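Ribokinase (Arabidopsis thaliana, PDB 6ILS) phosphorylates D-ribose at O-5 with ATP and a divalent metal ion, giving D-ribose 5-phosphate for nucleotide and amino acid synthesis or the pentose phosphate pathway. Local coordinates at residues K41-Y54 and D259-E271. Sequence-based numbering, arbitrary orientation.
With RIB (alpha-D-ribofuranose), chain F; ATP (adenosine-5'-triphosphate), chain E.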
loop_
_atom_site.group_PDB
_atom_site.type_symbol
_atom_site.label_atom_id
_atom_site.label_comp_id
_atom_site.label_asym_id
_atom_site.label_seq_id
_atom_site.Cartn_x
_atom_site.Cartn_y
_atom_site.Cartn_z
ATOM N N LYS B 41 -5.996 -11.864 8.936
ATOM C CA LYS B 41 -6.823 -12.980 9.422
ATOM C C LYS B 41 -7.681 -12.579 10.606
ATOM O O LYS B 41 -8.832 -12.957 10.677
ATOM C CB LYS B 41 -5.946 -14.201 9.767
ATOM C CG LYS B 41 -5.400 -14.837 8.505
ATOM C CD LYS B 41 -4.406 -15.954 8.732
ATOM C CE LYS B 41 -3.871 -16.427 7.359
ATOM N NZ LYS B 41 -4.961 -17.015 6.510
ATOM N N GLY B 42 -7.148 -11.775 11.517
ATOM C CA GLY B 42 -7.907 -11.362 12.681
ATOM C C GLY B 42 -9.052 -10.440 12.312
ATOM O O GLY B 42 -10.174 -10.650 12.748
ATOM N N ALA B 43 -8.763 -9.406 11.520
ATOM C CA ALA B 43 -9.813 -8.469 11.127
ATOM C C ALA B 43 -10.870 -9.195 10.289
ATOM O O ALA B 43 -12.058 -8.923 10.430
ATOM C CB ALA B 43 -9.226 -7.260 10.345
ATOM N N ASN B 44 -10.439 -10.109 9.428
ATOM C CA ASN B 44 -11.388 -10.894 8.618
ATOM C C ASN B 44 -12.343 -11.673 9.492
ATOM O O ASN B 44 -13.548 -11.705 9.254
ATOM C CB ASN B 44 -10.672 -11.882 7.697
ATOM C CG ASN B 44 -9.983 -11.215 6.538
ATOM O OD1 ASN B 44 -10.205 -10.041 6.254
ATOM N ND2 ASN B 44 -9.167 -11.983 5.821
ATOM N N GLN B 45 -11.794 -12.360 10.491
ATOM C CA GLN B 45 -12.630 -13.179 11.359
ATOM C C GLN B 45 -13.595 -12.332 12.177
ATOM O O GLN B 45 -14.761 -12.708 12.343
ATOM C CB GLN B 45 -11.727 -14.064 12.229
ATOM C CG GLN B 45 -11.023 -15.074 11.333
ATOM C CD GLN B 45 -10.107 -16.028 12.076
ATOM O OE1 GLN B 45 -10.138 -16.116 13.304
ATOM N NE2 GLN B 45 -9.287 -16.749 11.326
ATOM N N ALA B 46 -13.140 -11.168 12.657
ATOM C CA ALA B 46 -14.019 -10.278 13.398
ATOM C C ALA B 46 -15.112 -9.720 12.489
ATOM O O ALA B 46 -16.281 -9.652 12.880
ATOM C CB ALA B 46 -13.222 -9.128 14.030
ATOM N N ALA B 47 -14.727 -9.303 11.281
ATOM C CA ALA B 47 -15.734 -8.814 10.328
ATOM C C ALA B 47 -16.807 -9.863 10.047
ATOM O O ALA B 47 -18.006 -9.555 9.995
ATOM C CB ALA B 47 -15.082 -8.376 9.034
ATOM N N CYS B 48 -16.376 -11.107 9.890
ATOM C CA CYS B 48 -17.322 -12.199 9.659
ATOM C C CYS B 48 -18.315 -12.356 10.796
ATOM O O CYS B 48 -19.531 -12.385 10.584
ATOM C CB CYS B 48 -16.554 -13.497 9.433
ATOM S SG CYS B 48 -17.615 -14.936 9.273
ATOM N N GLY B 49 -17.791 -12.454 12.008
ATOM C CA GLY B 49 -18.621 -12.572 13.186
ATOM C C GLY B 49 -19.641 -11.453 13.262
ATOM O O GLY B 49 -20.817 -11.707 13.476
ATOM N N ALA B 50 -19.180 -10.222 13.078
ATOM C CA ALA B 50 -20.050 -9.028 13.135
ATOM C C ALA B 50 -21.153 -9.094 12.075
ATOM O O ALA B 50 -22.289 -8.869 12.407
ATOM C CB ALA B 50 -19.235 -7.788 12.980
ATOM N N LYS B 51 -20.814 -9.506 10.863
ATOM C CA LYS B 51 -21.797 -9.614 9.751
ATOM C C LYS B 51 -22.810 -10.729 10.011
ATOM O O LYS B 51 -23.904 -10.618 9.529
ATOM C CB LYS B 51 -21.105 -9.840 8.414
ATOM C CG LYS B 51 -20.310 -8.656 7.914
ATOM C CD LYS B 51 -20.486 -8.449 6.443
ATOM C CE LYS B 51 -19.444 -7.566 5.805
ATOM N NZ LYS B 51 -19.596 -7.569 4.338
ATOM N N LEU B 52 -22.462 -11.729 10.822
ATOM C CA LEU B 52 -23.372 -12.843 11.186
ATOM C C LEU B 52 -24.255 -12.467 12.379
ATOM O O LEU B 52 -24.883 -13.348 12.895
ATOM C CB LEU B 52 -22.575 -14.114 11.472
ATOM C CG LEU B 52 -21.830 -14.725 10.293
ATOM C CD1 LEU B 52 -20.988 -15.882 10.759
ATOM C CD2 LEU B 52 -22.769 -15.180 9.193
ATOM N N MET B 53 -24.191 -11.200 12.754
ATOM C CA MET B 53 -25.020 -10.615 13.829
ATOM C C MET B 53 -24.730 -11.227 15.203
ATOM O O MET B 53 -25.646 -11.394 15.965
ATOM C CB MET B 53 -26.511 -10.683 13.495
ATOM C CG MET B 53 -26.800 -10.210 12.107
ATOM S SD MET B 53 -26.411 -8.489 11.979
ATOM C CE MET B 53 -27.402 -7.790 13.284
ATOM N N TYR B 54 -23.474 -11.551 15.477
ATOM C CA TYR B 54 -23.106 -11.954 16.851
ATOM C C TYR B 54 -22.212 -10.853 17.424
ATOM O O TYR B 54 -21.381 -10.407 16.693
ATOM C CB TYR B 54 -22.408 -13.304 16.922
ATOM C CG TYR B 54 -22.443 -13.845 18.322
ATOM C CD1 TYR B 54 -23.561 -14.499 18.795
ATOM C CD2 TYR B 54 -21.396 -13.635 19.191
ATOM C CE1 TYR B 54 -23.621 -14.966 20.090
ATOM C CE2 TYR B 54 -21.443 -14.089 20.489
ATOM C CZ TYR B 54 -22.561 -14.750 20.942
ATOM O OH TYR B 54 -22.604 -15.207 22.215
ATOM N N ASP B 259 -11.019 -17.864 6.726
ATOM C CA ASP B 259 -11.336 -17.018 7.871
ATOM C C ASP B 259 -12.827 -17.023 8.149
ATOM O O ASP B 259 -13.258 -17.098 9.305
ATOM C CB ASP B 259 -10.853 -15.586 7.634
ATOM C CG ASP B 259 -9.337 -15.498 7.542
ATOM O OD1 ASP B 259 -8.678 -16.183 8.347
ATOM O OD2 ASP B 259 -8.820 -14.771 6.662
ATOM N N THR B 260 -13.610 -16.956 7.076
ATOM C CA THR B 260 -15.061 -16.996 7.176
ATOM C C THR B 260 -15.506 -18.326 7.777
ATOM O O THR B 260 -16.360 -18.375 8.678
ATOM C CB THR B 260 -15.687 -16.809 5.790
ATOM O OG1 THR B 260 -15.353 -15.492 5.303
ATOM C CG2 THR B 260 -17.187 -16.966 5.852
ATOM N N PHE B 261 -14.919 -19.407 7.269
ATOM C CA PHE B 261 -15.268 -20.747 7.749
ATOM C C PHE B 261 -15.068 -20.833 9.264
ATOM O O PHE B 261 -15.949 -21.270 10.014
ATOM C CB PHE B 261 -14.433 -21.824 7.040
ATOM C CG PHE B 261 -14.843 -23.234 7.417
ATOM C CD1 PHE B 261 -14.303 -23.863 8.531
ATOM C CD2 PHE B 261 -15.799 -23.902 6.679
ATOM C CE1 PHE B 261 -14.703 -25.148 8.895
ATOM C CE2 PHE B 261 -16.205 -25.190 7.032
ATOM C CZ PHE B 261 -15.657 -25.811 8.153
ATOM N N THR B 262 -13.894 -20.402 9.708
ATOM C CA THR B 262 -13.528 -20.548 11.118
ATOM C C THR B 262 -14.377 -19.647 12.009
ATOM O O THR B 262 -14.898 -20.078 13.034
ATOM C CB THR B 262 -12.021 -20.229 11.334
ATOM O OG1 THR B 262 -11.242 -21.030 10.438
ATOM C CG2 THR B 262 -11.619 -20.547 12.761
ATOM N N ALA B 263 -14.586 -18.400 11.596
ATOM C CA ALA B 263 -15.426 -17.510 12.394
ATOM C C ALA B 263 -16.901 -17.925 12.419
ATOM O O ALA B 263 -17.572 -17.770 13.449
ATOM C CB ALA B 263 -15.286 -16.052 11.890
ATOM N N ALA B 264 -17.413 -18.449 11.303
ATOM C CA ALA B 264 -18.821 -18.858 11.240
ATOM C C ALA B 264 -19.039 -20.094 12.115
ATOM O O ALA B 264 -20.052 -20.233 12.803
ATOM C CB ALA B 264 -19.246 -19.145 9.775
ATOM N N PHE B 265 -18.063 -20.992 12.088
ATOM C CA PHE B 265 -18.090 -22.141 12.986
ATOM C C PHE B 265 -18.170 -21.660 14.442
ATOM O O PHE B 265 -18.968 -22.157 15.228
ATOM C CB PHE B 265 -16.854 -23.018 12.758
ATOM C CG PHE B 265 -16.798 -24.224 13.660
ATOM C CD1 PHE B 265 -16.282 -24.126 14.949
ATOM C CD2 PHE B 265 -17.247 -25.452 13.210
ATOM C CE1 PHE B 265 -16.236 -25.245 15.783
ATOM C CE2 PHE B 265 -17.204 -26.569 14.044
ATOM C CZ PHE B 265 -16.693 -26.462 15.320
ATOM N N ALA B 266 -17.344 -20.684 14.794
ATOM C CA ALA B 266 -17.292 -20.144 16.174
ATOM C C ALA B 266 -18.629 -19.529 16.583
ATOM O O ALA B 266 -19.042 -19.720 17.691
ATOM C CB ALA B 266 -16.172 -19.149 16.300
ATOM N N VAL B 267 -19.270 -18.825 15.661
ATOM C CA VAL B 267 -20.570 -18.172 15.953
ATOM C C VAL B 267 -21.609 -19.264 16.181
ATOM O O VAL B 267 -22.312 -19.190 17.125
ATOM C CB VAL B 267 -20.978 -17.246 14.797
ATOM C CG1 VAL B 267 -22.427 -16.839 14.923
ATOM C CG2 VAL B 267 -20.063 -16.045 14.713
ATOM N N ALA B 268 -21.614 -20.271 15.328
ATOM C CA ALA B 268 -22.582 -21.368 15.494
ATOM C C ALA B 268 -22.319 -22.086 16.819
ATOM O O ALA B 268 -23.248 -22.413 17.502
ATOM C CB ALA B 268 -22.488 -22.324 14.342
ATOM N N MET B 269 -21.058 -22.309 17.136
ATOM C CA MET B 269 -20.711 -23.017 18.385
ATOM C C MET B 269 -21.088 -22.171 19.599
ATOM O O MET B 269 -21.717 -22.693 20.457
ATOM C CB MET B 269 -19.224 -23.347 18.421
ATOM C CG MET B 269 -18.766 -23.822 19.752
ATOM S SD MET B 269 -17.107 -24.457 19.644
ATOM C CE MET B 269 -17.473 -26.076 18.990
ATOM N N VAL B 270 -20.804 -20.869 19.601
ATOM C CA VAL B 270 -21.164 -20.024 20.775
ATOM C C VAL B 270 -22.689 -19.856 20.895
ATOM O O VAL B 270 -23.168 -19.644 21.980
ATOM C CB VAL B 270 -20.433 -18.676 20.778
ATOM C CG1 VAL B 270 -20.943 -17.765 19.685
ATOM C CG2 VAL B 270 -20.501 -18.030 22.141
ATOM N N GLU B 271 -23.434 -20.007 19.801
ATOM C CA GLU B 271 -24.907 -19.966 19.857
ATOM C C GLU B 271 -25.504 -21.298 20.325
ATOM O O GLU B 271 -26.702 -21.365 20.395
ATOM C CB GLU B 271 -25.443 -19.575 18.497
ATOM C CG GLU B 271 -25.167 -18.128 18.190
ATOM C CD GLU B 271 -25.756 -17.715 16.864
ATOM O OE1 GLU B 271 -26.184 -18.620 16.152
ATOM O OE2 GLU B 271 -25.731 -16.514 16.569
HETATM O O5 RIB F . -6.764 -15.116 5.262
HETATM C C5 RIB F . -6.668 -13.911 4.550
HETATM C C4 RIB F . -5.684 -13.098 5.099
HETATM O O4 RIB F . -4.350 -13.793 5.222
HETATM C C3 RIB F . -5.407 -11.965 4.019
HETATM O O3 RIB F . -6.401 -10.855 4.252
HETATM C C2 RIB F . -4.187 -11.680 4.107
HETATM O O2 RIB F . -3.939 -10.327 4.660
HETATM C C1 RIB F . -3.463 -12.848 5.052
HETATM O O1 RIB F . -3.088 -12.313 6.268
HETATM P PG ATP E . -7.536 -21.973 4.455
HETATM O O1G ATP E . -7.347 -21.944 5.928
HETATM O O2G ATP E . -7.884 -20.588 3.930
HETATM O O3G ATP E . -6.283 -22.400 3.754
HETATM P PB ATP E . -8.734 -24.026 2.953
HETATM O O1B ATP E . -9.962 -24.824 3.021
HETATM O O2B ATP E . -7.615 -24.961 3.000
HETATM O O3B ATP E . -8.710 -23.031 4.181
HETATM P PA ATP E . -9.535 -22.791 0.445
HETATM O O1A ATP E . -9.449 -23.875 -0.624
HETATM O O2A ATP E . -9.172 -21.455 -0.150
HETATM O O3A ATP E . -8.534 -23.127 1.626
HETATM O "O5'" ATP E . -11.007 -22.712 0.974
HETATM C "C5'" ATP E . -11.332 -21.860 2.054
HETATM C "C4'" ATP E . -12.821 -22.190 2.490
HETATM O "O4'" ATP E . -13.753 -22.037 1.268
HETATM C "C3'" ATP E . -12.891 -23.402 2.843
HETATM O "O3'" ATP E . -13.807 -23.547 3.943
HETATM C "C2'" ATP E . -13.490 -24.248 1.547
HETATM O "O2'" ATP E . -14.095 -25.464 2.072
HETATM C "C1'" ATP E . -14.292 -23.457 0.960
HETATM N N9 ATP E . -14.175 -23.597 -0.503
HETATM C C8 ATP E . -13.197 -23.675 -1.454
HETATM N N7 ATP E . -13.807 -23.806 -2.663
HETATM C C5 ATP E . -15.165 -23.798 -2.457
HETATM C C6 ATP E . -16.239 -23.900 -3.340
HETATM N N6 ATP E . -16.195 -24.051 -4.768
HETATM N N1 ATP E . -17.483 -23.871 -2.866
HETATM C C2 ATP E . -17.712 -23.726 -1.513
HETATM N N3 ATP E . -16.676 -23.622 -0.643
HETATM C C4 ATP E . -15.395 -23.664 -1.126
HETATM O O HOH W 1 -24.342 -17.047 23.062
#
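The ribose end of the active site lies where helices 41-51 and 257-270 pack, and Asp259, the predicted proton acceptor, meets Asn44 and Gln45. Asn44 ND2 donates to Asp259 OD2 at 2.9 Å, nearly straight (176°). Gln45 NE2 donates to Asp259 OD1 at 3.1 Å. Both arrive on the anti sides, tilted out of the carboxylate plane, a grip on both oxygens that should limit its rotation. The ribose O5 hydroxyl donates to Asp259 OD2 at 2.5 Å and accepts from Lys41 NZ at 2.9 Å. Gln142 NE2 donates to Gln45 OE1 and holds that amide by its oxygen. With an alanine in place of Asp259, both amides and the ribose hydroxyl would probably lose their carboxylate acceptor. Further along, Ala263 CB sits 3.7 Å from Cys48 SG, and Leu52 CD1 rests on Ala264 and Val267. The axes of 41-51 and 259-270 come within 8.4 Å, crossing at -47°. Tyr54, its CG anti to the backbone N (chi1 -162°), lays one ring face on Val270 CG1 (CH-pi, 3.8 Å to the centroid). Its OH bonds to Pro3 O and a water shared with Val270 O. An aspartate beside the sugar's phosphate-accepting hydroxyl is characteristic of the PfkB (ribokinase) family active site.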